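Local coordinates for putative type 11 methyltransferase (Sulfolobus solfataricus, PDB 3I9F), which is probably an S-adenosylmethionine-dependent methyltransferase and binds zinc ions, at residues Y9-F14 and L36-K41; V22-G27 and Q92-E97; E54-E57 and I63-S66; D77-A82 and S96-I101. All blocks are in the same frame, centred on the assembly; numbering follows the deposited sequence.

Contact 1. Residues Y9-F14 and L36-K41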
loop_
_atom_site.group_PDB
_atom_site.type_symbol
_atom_site.label_atom_id
_atom_site.label_comp_id
_atom_site.label_asym_id
_atom_site.label_seq_id
_atom_site.Cartn_x
_atom_site.Cartn_y
_atom_site.Cartn_z
ATOM N N TYR B 9 28.046 3.572 2.679
ATOM C CA TYR B 9 27.597 4.803 1.990
ATOM C C TYR B 9 26.163 5.233 2.303
ATOM O O TYR B 9 25.878 6.414 2.235
ATOM C CB TYR B 9 27.815 4.682 0.474
ATOM C CG TYR B 9 27.309 3.388 -0.082
ATOM C CD1 TYR B 9 28.147 2.283 -0.181
ATOM C CD2 TYR B 9 25.970 3.242 -0.461
ATOM C CE1 TYR B 9 27.683 1.062 -0.670
ATOM C CE2 TYR B 9 25.492 2.039 -0.945
ATOM C CZ TYR B 9 26.351 0.949 -1.066
ATOM O OH TYR B 9 25.898 -0.249 -1.560
ATOM N N LEU B 10 25.270 4.304 2.645
ATOM C CA LEU B 10 23.905 4.694 3.037
ATOM C C LEU B 10 23.826 5.667 4.232
ATOM O O LEU B 10 23.133 6.690 4.149
ATOM C CB LEU B 10 23.025 3.476 3.330
ATOM C CG LEU B 10 22.602 2.629 2.140
ATOM C CD1 LEU B 10 21.621 1.585 2.631
ATOM C CD2 LEU B 10 22.003 3.481 1.037
ATOM N N PRO B 11 24.533 5.362 5.341
ATOM C CA PRO B 11 24.360 6.215 6.521
ATOM C C PRO B 11 24.677 7.665 6.244
ATOM O O PRO B 11 23.907 8.549 6.611
ATOM C CB PRO B 11 25.333 5.609 7.529
ATOM C CG PRO B 11 25.324 4.141 7.177
ATOM C CD PRO B 11 25.326 4.162 5.665
ATOM N N ASN B 12 25.776 7.917 5.555
ATOM C CA ASN B 12 26.087 9.288 5.205
ATOM C C ASN B 12 24.925 9.995 4.486
ATOM O O ASN B 12 24.766 11.208 4.606
ATOM C CB ASN B 12 27.363 9.370 4.365
ATOM C CG ASN B 12 27.736 10.811 4.032
ATOM O OD1 ASN B 12 27.529 11.272 2.902
ATOM N ND2 ASN B 12 28.223 11.551 5.038
ATOM N N ILE B 13 24.124 9.239 3.733
ATOM C CA ILE B 13 22.988 9.815 3.014
ATOM C C ILE B 13 21.817 10.094 3.948
ATOM O O ILE B 13 21.253 11.179 3.940
ATOM C CB ILE B 13 22.552 8.890 1.841
ATOM C CG1 ILE B 13 23.586 8.976 0.713
ATOM C CG2 ILE B 13 21.140 9.264 1.314
ATOM C CD1 ILE B 13 23.647 7.746 -0.140
ATOM N N PHE B 14 21.472 9.111 4.762
ATOM C CA PHE B 14 20.251 9.178 5.560
ATOM C C PHE B 14 20.376 9.804 6.959
ATOM O O PHE B 14 19.343 10.083 7.596
ATOM C CB PHE B 14 19.698 7.778 5.744
ATOM C CG PHE B 14 19.191 7.172 4.499
ATOM C CD1 PHE B 14 19.773 6.034 3.974
ATOM C CD2 PHE B 14 18.123 7.729 3.830
ATOM C CE1 PHE B 14 19.297 5.458 2.790
ATOM C CE2 PHE B 14 17.640 7.139 2.647
ATOM C CZ PHE B 14 18.235 6.005 2.142
ATOM N N LEU B 36 15.628 -0.286 6.410
ATOM C CA LEU B 36 14.777 -0.417 7.591
ATOM C C LEU B 36 15.289 0.398 8.785
ATOM O O LEU B 36 14.496 1.031 9.496
ATOM C CB LEU B 36 14.637 -1.884 7.987
ATOM C CG LEU B 36 13.585 -2.644 7.200
ATOM C CD1 LEU B 36 13.320 -3.978 7.847
ATOM C CD2 LEU B 36 12.320 -1.808 7.134
ATOM N N GLU B 37 16.606 0.452 8.969
ATOM C CA GLU B 37 17.151 1.228 10.079
ATOM C C GLU B 37 16.970 2.753 9.886
ATOM O O GLU B 37 17.355 3.514 10.747
ATOM C CB GLU B 37 18.616 0.777 10.406
ATOM C CG GLU B 37 19.846 1.616 9.850
ATOM C CD GLU B 37 21.177 0.778 9.746
ATOM O OE1 GLU B 37 22.264 1.205 10.270
ATOM O OE2 GLU B 37 21.119 -0.321 9.120
ATOM N N PHE B 38 16.374 3.199 8.777
ATOM C CA PHE B 38 16.225 4.641 8.508
ATOM C C PHE B 38 14.811 5.101 8.157
ATOM O O PHE B 38 14.576 6.305 8.016
ATOM C CB PHE B 38 17.111 5.067 7.340
ATOM C CG PHE B 38 18.574 4.963 7.603
ATOM C CD1 PHE B 38 19.193 5.832 8.499
ATOM C CD2 PHE B 38 19.346 4.019 6.932
ATOM C CE1 PHE B 38 20.564 5.744 8.748
ATOM C CE2 PHE B 38 20.707 3.932 7.147
ATOM C CZ PHE B 38 21.323 4.798 8.058
ATOM N N ALA B 39 13.882 4.158 8.004
ATOM C CA ALA B 39 12.576 4.451 7.429
ATOM C C ALA B 39 11.471 4.501 8.490
ATOM O O ALA B 39 11.252 3.506 9.212
ATOM C CB ALA B 39 12.236 3.405 6.365
ATOM N N THR B 40 10.784 5.651 8.568
ATOM C CA THR B 40 9.499 5.756 9.268
ATOM C C THR B 40 8.456 4.919 8.526
ATOM O O THR B 40 7.649 4.261 9.157
ATOM C CB THR B 40 8.994 7.248 9.478
ATOM O OG1 THR B 40 8.730 7.887 8.242
ATOM C CG2 THR B 40 10.010 8.117 10.225
ATOM N N LYS B 41 8.452 4.961 7.195
ATOM C CA LYS B 41 7.766 3.961 6.363
ATOM C C LYS B 41 8.678 3.488 5.257
ATOM O O LYS B 41 9.413 4.271 4.699
ATOM C CB LYS B 41 6.554 4.541 5.663
ATOM C CG LYS B 41 5.313 4.695 6.493
ATOM C CD LYS B 41 4.131 5.147 5.606
ATOM C CE LYS B 41 2.911 5.487 6.456
ATOM N NZ LYS B 41 2.282 6.720 5.913
#

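Contact 2. Residues V22-G27 and Q92-E97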
loop_
_atom_site.group_PDB
_atom_site.type_symbol
_atom_site.label_atom_id
_atom_site.label_comp_id
_atom_site.label_asym_id
_atom_site.label_seq_id
_atom_site.Cartn_x
_atom_site.Cartn_y
_atom_site.Cartn_z
ATOM N N VAL B 22 11.248 5.003 -0.344
ATOM C CA VAL B 22 10.726 4.068 -1.313
ATOM C C VAL B 22 11.879 3.372 -1.933
ATOM O O VAL B 22 12.737 4.044 -2.426
ATOM C CB VAL B 22 9.943 4.791 -2.426
ATOM C CG1 VAL B 22 9.638 3.837 -3.624
ATOM C CG2 VAL B 22 8.655 5.380 -1.879
ATOM N N ASP B 23 11.916 2.038 -1.891
ATOM C CA ASP B 23 12.873 1.239 -2.692
ATOM C C ASP B 23 12.164 0.856 -4.014
ATOM O O ASP B 23 11.310 -0.052 -4.066
ATOM C CB ASP B 23 13.340 -0.028 -1.919
ATOM C CG ASP B 23 14.487 -0.809 -2.616
ATOM O OD1 ASP B 23 15.117 -0.312 -3.578
ATOM O OD2 ASP B 23 14.793 -1.961 -2.197
ATOM N N TYR B 24 12.518 1.569 -5.070
ATOM C CA TYR B 24 11.828 1.491 -6.374
ATOM C C TYR B 24 12.583 0.504 -7.283
ATOM O O TYR B 24 13.657 0.794 -7.776
ATOM C CB TYR B 24 11.782 2.893 -6.998
ATOM C CG TYR B 24 10.619 3.145 -7.921
ATOM C CD1 TYR B 24 10.152 2.172 -8.815
ATOM C CD2 TYR B 24 10.002 4.366 -7.937
ATOM C CE1 TYR B 24 9.064 2.417 -9.635
ATOM C CE2 TYR B 24 8.940 4.613 -8.780
ATOM C CZ TYR B 24 8.486 3.639 -9.628
ATOM O OH TYR B 24 7.422 3.927 -10.424
ATOM N N GLY B 25 12.013 -0.667 -7.489
ATOM C CA GLY B 25 12.691 -1.727 -8.191
ATOM C C GLY B 25 13.520 -2.471 -7.170
ATOM O O GLY B 25 14.725 -2.444 -7.201
ATOM N N CYS B 26 12.842 -3.104 -6.227
ATOM C CA CYS B 26 13.508 -3.653 -5.043
ATOM C C CYS B 26 14.059 -5.030 -5.305
ATOM O O CYS B 26 14.988 -5.433 -4.631
ATOM C CB CYS B 26 12.588 -3.658 -3.797
ATOM S SG CYS B 26 11.035 -4.598 -3.920
ATOM N N GLY B 27 13.472 -5.734 -6.275
ATOM C CA GLY B 27 13.963 -7.027 -6.761
ATOM C C GLY B 27 14.413 -7.988 -5.678
ATOM O O GLY B 27 13.639 -8.405 -4.793
ATOM N N GLN B 92 9.013 7.052 -18.555
ATOM C CA GLN B 92 8.388 8.366 -18.386
ATOM C C GLN B 92 7.288 8.307 -17.321
ATOM O O GLN B 92 7.103 9.276 -16.572
ATOM C CB GLN B 92 7.848 8.947 -19.695
ATOM C CG GLN B 92 8.897 9.327 -20.711
ATOM C CD GLN B 92 9.606 10.642 -20.427
ATOM O OE1 GLN B 92 9.545 11.189 -19.318
ATOM N NE2 GLN B 92 10.294 11.168 -21.451
ATOM N N HIS B 93 6.570 7.186 -17.229
ATOM C CA HIS B 93 5.587 7.003 -16.147
ATOM C C HIS B 93 6.292 6.969 -14.778
ATOM O O HIS B 93 5.765 7.502 -13.794
ATOM C CB HIS B 93 4.813 5.713 -16.351
ATOM C CG HIS B 93 4.005 5.271 -15.172
ATOM N ND1 HIS B 93 2.771 5.813 -14.854
ATOM C CD2 HIS B 93 4.230 4.282 -14.266
ATOM C CE1 HIS B 93 2.274 5.170 -13.808
ATOM N NE2 HIS B 93 3.132 4.224 -13.442
ATOM N N VAL B 94 7.472 6.338 -14.726
ATOM C CA VAL B 94 8.237 6.293 -13.496
ATOM C C VAL B 94 8.690 7.705 -13.019
ATOM O O VAL B 94 8.466 8.062 -11.888
ATOM C CB VAL B 94 9.451 5.375 -13.658
ATOM C CG1 VAL B 94 10.502 5.638 -12.541
ATOM C CG2 VAL B 94 8.984 3.925 -13.754
ATOM N N ILE B 95 9.313 8.498 -13.887
ATOM C CA ILE B 95 9.681 9.876 -13.570
ATOM C C ILE B 95 8.494 10.692 -13.135
ATOM O O ILE B 95 8.543 11.388 -12.146
ATOM C CB ILE B 95 10.252 10.599 -14.780
ATOM C CG1 ILE B 95 11.507 9.895 -15.284
ATOM C CG2 ILE B 95 10.510 12.030 -14.436
ATOM C CD1 ILE B 95 12.429 9.375 -14.221
ATOM N N SER B 96 7.413 10.610 -13.880
ATOM C CA SER B 96 6.187 11.247 -13.457
ATOM C C SER B 96 5.687 10.887 -12.020
ATOM O O SER B 96 5.223 11.744 -11.282
ATOM C CB SER B 96 5.129 10.913 -14.474
ATOM O OG SER B 96 3.963 11.578 -14.106
ATOM N N GLU B 97 5.762 9.617 -11.645
ATOM C CA GLU B 97 5.358 9.172 -10.320
ATOM C C GLU B 97 6.357 9.559 -9.243
ATOM O O GLU B 97 5.983 9.866 -8.111
ATOM C CB GLU B 97 5.195 7.672 -10.310
ATOM C CG GLU B 97 3.916 7.164 -11.011
ATOM C CD GLU B 97 2.657 7.658 -10.383
ATOM O OE1 GLU B 97 2.185 7.026 -9.431
ATOM O OE2 GLU B 97 2.121 8.695 -10.844
#

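Contact 3. Residues E54-E57 and I63-S66. With ZN (zinc ion), chain H.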
loop_
_atom_site.group_PDB
_atom_site.type_symbol
_atom_site.label_atom_id
_atom_site.label_comp_id
_atom_site.label_asym_id
_atom_site.label_seq_id
_atom_site.Cartn_x
_atom_site.Cartn_y
_atom_site.Cartn_z
ATOM N N GLU B 54 9.039 -12.730 -1.405
ATOM C CA GLU B 54 10.226 -12.917 -0.596
ATOM C C GLU B 54 10.471 -11.726 0.303
ATOM O O GLU B 54 10.893 -11.899 1.432
ATOM C CB GLU B 54 11.465 -13.180 -1.476
ATOM C CG GLU B 54 11.433 -14.529 -2.284
ATOM C CD GLU B 54 11.066 -15.754 -1.424
ATOM O OE1 GLU B 54 11.634 -15.879 -0.353
ATOM O OE2 GLU B 54 10.247 -16.615 -1.793
ATOM N N VAL B 55 10.202 -10.515 -0.167
ATOM C CA VAL B 55 10.293 -9.347 0.727
ATOM C C VAL B 55 9.237 -9.419 1.843
ATOM O O VAL B 55 9.551 -9.212 2.988
ATOM C CB VAL B 55 10.197 -8.006 -0.032
ATOM C CG1 VAL B 55 9.925 -6.846 0.937
ATOM C CG2 VAL B 55 11.473 -7.767 -0.862
ATOM N N LYS B 56 8.004 -9.760 1.518
ATOM C CA LYS B 56 6.955 -9.938 2.534
ATOM C C LYS B 56 7.289 -11.029 3.552
ATOM O O LYS B 56 6.879 -10.939 4.672
ATOM C CB LYS B 56 5.600 -10.318 1.888
ATOM C CG LYS B 56 4.836 -9.154 1.291
ATOM C CD LYS B 56 3.580 -9.605 0.499
ATOM C CE LYS B 56 3.810 -9.585 -1.013
ATOM N NZ LYS B 56 2.869 -10.482 -1.704
ATOM N N GLU B 57 7.969 -12.082 3.129
ATOM C CA GLU B 57 8.211 -13.234 3.993
ATOM C C GLU B 57 9.251 -12.875 5.058
ATOM O O GLU B 57 9.213 -13.425 6.152
ATOM C CB GLU B 57 8.623 -14.474 3.163
ATOM C CG GLU B 57 7.440 -15.223 2.493
ATOM C CD GLU B 57 7.874 -16.211 1.399
ATOM O OE1 GLU B 57 8.988 -16.091 0.884
ATOM O OE2 GLU B 57 7.117 -17.130 1.039
ATOM N N ILE B 63 5.857 -2.077 3.092
ATOM C CA ILE B 63 4.664 -2.023 2.257
ATOM C C ILE B 63 5.078 -2.371 0.809
ATOM O O ILE B 63 5.767 -1.622 0.179
ATOM C CB ILE B 63 3.987 -0.669 2.343
ATOM C CG1 ILE B 63 3.634 -0.337 3.803
ATOM C CG2 ILE B 63 2.735 -0.668 1.442
ATOM C CD1 ILE B 63 3.063 1.146 4.025
ATOM N N THR B 64 4.681 -3.537 0.337
ATOM C CA THR B 64 5.025 -4.023 -1.009
ATOM C C THR B 64 3.968 -3.582 -2.023
ATOM O O THR B 64 2.807 -3.757 -1.783
ATOM C CB THR B 64 5.129 -5.567 -1.082
ATOM O OG1 THR B 64 3.930 -6.160 -0.583
ATOM C CG2 THR B 64 6.303 -6.094 -0.282
ATOM N N LEU B 65 4.394 -3.002 -3.145
ATOM C CA LEU B 65 3.498 -2.526 -4.162
ATOM C C LEU B 65 3.988 -2.968 -5.525
ATOM O O LEU B 65 5.190 -2.963 -5.782
ATOM C CB LEU B 65 3.417 -1.009 -4.133
ATOM C CG LEU B 65 2.899 -0.335 -2.868
ATOM C CD1 LEU B 65 3.045 1.189 -3.011
ATOM C CD2 LEU B 65 1.423 -0.713 -2.518
ATOM N N SER B 66 3.048 -3.290 -6.419
ATOM C CA SER B 66 3.383 -3.593 -7.820
ATOM C C SER B 66 3.776 -2.333 -8.572
ATOM O O SER B 66 4.375 -2.411 -9.612
ATOM C CB SER B 66 2.202 -4.252 -8.544
ATOM O OG SER B 66 1.154 -3.324 -8.786
HETATM ZN ZN ZN H . 9.107 -17.381 -0.544
#

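Contact 4. Residues D77-A82 and S96-I101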
loop_
_atom_site.group_PDB
_atom_site.type_symbol
_atom_site.label_atom_id
_atom_site.label_comp_id
_atom_site.label_asym_id
_atom_site.label_seq_id
_atom_site.Cartn_x
_atom_site.Cartn_y
_atom_site.Cartn_z
ATOM N N ASP B 77 10.351 11.065 1.275
ATOM C CA ASP B 77 11.611 11.767 1.572
ATOM C C ASP B 77 12.768 11.295 0.701
ATOM O O ASP B 77 13.451 12.128 0.086
ATOM C CB ASP B 77 11.960 11.633 3.073
ATOM C CG ASP B 77 10.865 12.235 3.985
ATOM O OD1 ASP B 77 10.708 13.493 3.923
ATOM O OD2 ASP B 77 10.159 11.447 4.722
ATOM N N PHE B 78 12.954 9.979 0.634
ATOM C CA PHE B 78 13.923 9.359 -0.233
ATOM C C PHE B 78 13.348 8.228 -1.150
ATOM O O PHE B 78 12.533 7.399 -0.736
ATOM C CB PHE B 78 15.021 8.751 0.641
ATOM C CG PHE B 78 15.766 9.763 1.480
ATOM C CD1 PHE B 78 16.868 10.438 0.960
ATOM C CD2 PHE B 78 15.352 10.040 2.789
ATOM C CE1 PHE B 78 17.555 11.360 1.727
ATOM C CE2 PHE B 78 16.016 10.967 3.555
ATOM C CZ PHE B 78 17.123 11.627 3.039
ATOM N N ILE B 79 13.825 8.197 -2.385
ATOM C CA ILE B 79 13.502 7.156 -3.349
ATOM C C ILE B 79 14.822 6.587 -3.833
ATOM O O ILE B 79 15.643 7.310 -4.381
ATOM C CB ILE B 79 12.753 7.749 -4.569
ATOM C CG1 ILE B 79 11.394 8.296 -4.151
ATOM C CG2 ILE B 79 12.575 6.700 -5.641
ATOM C CD1 ILE B 79 10.738 9.123 -5.186
ATOM N N LEU B 80 15.027 5.298 -3.627
ATOM C CA LEU B 80 16.225 4.640 -4.108
ATOM C C LEU B 80 15.936 3.880 -5.405
ATOM O O LEU B 80 14.949 3.134 -5.524
ATOM C CB LEU B 80 16.737 3.664 -3.063
ATOM C CG LEU B 80 17.916 2.768 -3.456
ATOM C CD1 LEU B 80 19.191 3.566 -3.686
ATOM C CD2 LEU B 80 18.143 1.683 -2.408
ATOM N N PHE B 81 16.843 4.059 -6.358
ATOM C CA PHE B 81 16.908 3.255 -7.578
ATOM C C PHE B 81 18.242 2.573 -7.575
ATOM O O PHE B 81 19.226 3.149 -7.970
ATOM C CB PHE B 81 16.805 4.152 -8.799
ATOM C CG PHE B 81 15.413 4.620 -9.105
ATOM C CD1 PHE B 81 14.518 3.796 -9.764
ATOM C CD2 PHE B 81 15.028 5.880 -8.798
ATOM C CE1 PHE B 81 13.276 4.213 -10.075
ATOM C CE2 PHE B 81 13.759 6.329 -9.094
ATOM C CZ PHE B 81 12.878 5.495 -9.721
ATOM N N ALA B 82 18.264 1.331 -7.118
ATOM C CA ALA B 82 19.484 0.532 -7.017
ATOM C C ALA B 82 19.580 -0.503 -8.116
ATOM O O ALA B 82 19.000 -1.586 -8.020
ATOM C CB ALA B 82 19.550 -0.176 -5.621
ATOM N N SER B 96 7.413 10.610 -13.880
ATOM C CA SER B 96 6.187 11.247 -13.457
ATOM C C SER B 96 5.687 10.887 -12.020
ATOM O O SER B 96 5.223 11.744 -11.282
ATOM C CB SER B 96 5.129 10.913 -14.474
ATOM O OG SER B 96 3.963 11.578 -14.106
ATOM N N GLU B 97 5.762 9.617 -11.645
ATOM C CA GLU B 97 5.358 9.172 -10.320
ATOM C C GLU B 97 6.357 9.559 -9.243
ATOM O O GLU B 97 5.983 9.866 -8.111
ATOM C CB GLU B 97 5.195 7.672 -10.310
ATOM C CG GLU B 97 3.916 7.164 -11.011
ATOM C CD GLU B 97 2.657 7.658 -10.383
ATOM O OE1 GLU B 97 2.185 7.026 -9.431
ATOM O OE2 GLU B 97 2.121 8.695 -10.844
ATOM N N VAL B 98 7.633 9.482 -9.588
ATOM C CA VAL B 98 8.680 9.992 -8.748
ATOM C C VAL B 98 8.361 11.462 -8.418
ATOM O O VAL B 98 8.362 11.842 -7.269
ATOM C CB VAL B 98 10.084 9.898 -9.440
ATOM C CG1 VAL B 98 11.023 10.938 -8.831
ATOM C CG2 VAL B 98 10.664 8.440 -9.365
ATOM N N LYS B 99 8.023 12.273 -9.411
ATOM C CA LYS B 99 7.756 13.670 -9.125
ATOM C C LYS B 99 6.531 13.865 -8.295
ATOM O O LYS B 99 6.474 14.813 -7.526
ATOM C CB LYS B 99 7.689 14.527 -10.389
ATOM C CG LYS B 99 9.030 14.625 -11.061
ATOM C CD LYS B 99 9.059 15.549 -12.272
ATOM C CE LYS B 99 8.077 15.196 -13.380
ATOM N NZ LYS B 99 8.467 15.740 -14.749
ATOM N N ARG B 100 5.530 13.000 -8.422
ATOM C CA ARG B 100 4.277 13.224 -7.696
ATOM C C ARG B 100 4.423 12.838 -6.216
ATOM O O ARG B 100 3.881 13.540 -5.364
ATOM C CB ARG B 100 3.120 12.492 -8.365
ATOM C CG ARG B 100 1.857 12.265 -7.561
ATOM C CD ARG B 100 0.855 11.258 -8.254
ATOM N NE ARG B 100 1.202 9.848 -8.072
ATOM C CZ ARG B 100 1.127 9.181 -6.923
ATOM N NH1 ARG B 100 0.689 9.766 -5.820
ATOM N NH2 ARG B 100 1.469 7.894 -6.860
ATOM N N ILE B 101 5.148 11.759 -5.918
ATOM C CA ILE B 101 5.181 11.236 -4.567
ATOM C C ILE B 101 6.255 11.900 -3.740
ATOM O O ILE B 101 6.108 12.008 -2.562
ATOM C CB ILE B 101 5.333 9.689 -4.491
ATOM C CG1 ILE B 101 6.639 9.217 -5.118
ATOM C CG2 ILE B 101 4.137 8.988 -5.135
ATOM C CD1 ILE B 101 6.905 7.706 -4.961
#

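Contact 1. Residues Y9-F14 and L36-K41
F14 and F38 form an offset stack at one side of the Rossmann-like methyltransferase sheet. F14 ends helix 10-14, just ahead of strand 19-24. F38 lies in the loop that leads into strand 39-45, the neighbour of strand 19-24 in the sheet. The ring centroids of F14 and F38 are 5.0 Å apart and the planes are inclined by 30°. The closest approach, however, is made by a methylene. CB of F14 sits over one face of the F38 ring, 3.6 Å from its centroid, as a CH-pi contact. It comes nearest to CD1 of F38, at 3.4 Å. On the same face, CD1 of F14 is 3.6 Å from CD2 of F38. The long directions of the two side chains are roughly perpendicular, although the rings are only mildly tilted. In both residues CG is anti to the carbonyl carbon, with chi1 -68° in F14 and -66° in F38. The backbone brings CB over F38; the chi1 of F14 then turns its ring so that CG and CD1 also lie along F38. The opposite face of F38 carries CG of E37, 3.6 Å above the plane. The F38 ring is therefore held between two aliphatic carbons. F14 is buried; its ring also meets F78 edge-to-face and packs on I21 and L35. The F38 backbone is hydrogen-bonded to G19, which ties the loop to the start of strand 19-24. At the far end of the F38 ring, CZ lies 3.7 Å from CA of P11 and 4.1 Å from CB of P11.

Contact 2. Residues V22-G27 and Q92-E97
Y24 reaches from the end of strand 19-24 to V94 and the root of E97 on helix 91-101. The strand is an inner strand of the Rossmann-like sheet, and the helix covers one of the sheet's faces. CG of Y24 is anti to the backbone N, chi1 -152°, and this extends the ring toward the helix. Along the helix, H93 comes first. Its NE2 makes a weak hydrogen bond to D67, and CG of E97 lies over one face of its ring, toward the rim. V94 follows and carries most of the contact. Both of its methyls meet the phenol end: CG2 is 3.7 Å from OH of Y24, and CG1 is 4.1 Å from CZ of Y24. The two side chains lie alongside each other and point opposite ways. V94 also lies about 5 Å, side chain to side chain, from the zinc-binding residue D90, which holds no zinc in this chain. One turn after H93 comes E97, whose CB stands 4.4 Å from OH of Y24. Its carboxylate turns off the contact and pairs with R100. With an alanine in place of Y24, V94 would probably lose its partner on the strand and F81 the ring it stacks on, opening a gap beneath the helix. After Y24 the chain enters the glycine-rich loop with G25 and G27, consistent with motif I, which borders the cofactor in related methyltransferases. No hydrogen bond joins the two segments. The contact thus rests on van der Waals packing, with the charge of E97 turned out of it.

Contact 3. Residues E54-E57 and I63-S66
V55 and K56 of helix 49-58 pack on T64 of strand 63-65. This joins the last two elements of the beta-alpha-beta unit formed by strand 39-45, helix 49-58 and strand 63-65. The tight part centres on T64. Its methyl CG2 is 3.9 Å from CG1 of V55 and 3.7 Å from CG of K56. The K56 chain runs across T64, with CE 3.5 Å from OG1 of T64, and also packs on P72 of the second subunit. With an alanine at this position, OG1 of T64 would probably lose the carbons that cover it and P72 of that subunit its packing partner. The outer side of the helix is loose: E54 and E57 touch nothing of 63-66, and E57 is exposed. They lie one turn apart and bind a zinc ion. OE2 of E54 and OE1 of E57 are each 1.9 Å from the metal, and OE2 of E57 is a longer third ligand at 2.6 Å. E54 bends at chi2, -49°, while E57 stays extended, bringing both carboxylates to the ion. OE2 of E54 and OE1 of E57 are only 3.0 Å apart, and the zinc probably offsets the repulsion of their charges.

Contact 4. Residues D77-A82 and S96-I101
I79 and F81 meet V98 and I101 in a buried helix-on-sheet contact. Helix 91-101 lies over strand 76-82, in the middle of the Rossmann-like sheet. The two short segments run nearly antiparallel, at 158°, with axes 10.2 Å apart. Three apolar touches make the contact. CD1 of I79 is 4.1 Å from CG1 of V98 and also 4.1 Å from CD1 of I101. I101 has CG1 between the backbone N and the carbonyl carbon, chi1 62°, which carries its CD1 back toward the strand. The other methyl of V98, CG2, meets the edge of the F81 ring in its plane, 3.7 Å from CZ of F81. V98 thus divides its two methyls between I79 and F81. The charges of E97 and R100 pair with each other beside the apolar contact. R100 holds E97 with NE to OE2 and NH2 to OE1, the latter pair 2.8 Å apart. Both oxygens lie in the guanidinium plane, but the nitrogens approach from above the carboxylate plane. D73 also pairs with R100. After the helix the chain returns to the sheet as strand 106-113, parallel to strand 76-82 and next to it. This is the beta-alpha-beta crossover of Rossmann-like methyltransferases.

In the fold
Contacts 2 and 4 form the core. Both use helix 91-101 and share S96 and E97, and their strands, 19-24 and 76-82, are neighbours in the sheet. The ring of F81 joins them, since it also packs on Y24 and V94. Contact 1 is only partly buried, yet it reaches contact 4 where F14 meets F78. Contact 3 lies farthest from the centre, at an outermost strand and beside the second subunit; its V55-T64 side is nevertheless buried, and its zinc side faces outward. It is nested in the loop closed by contact 2. The chemistry follows the place: the central contacts are apolar, contact 1 is aromatic, and contact 3 adds zinc-bound carboxylates.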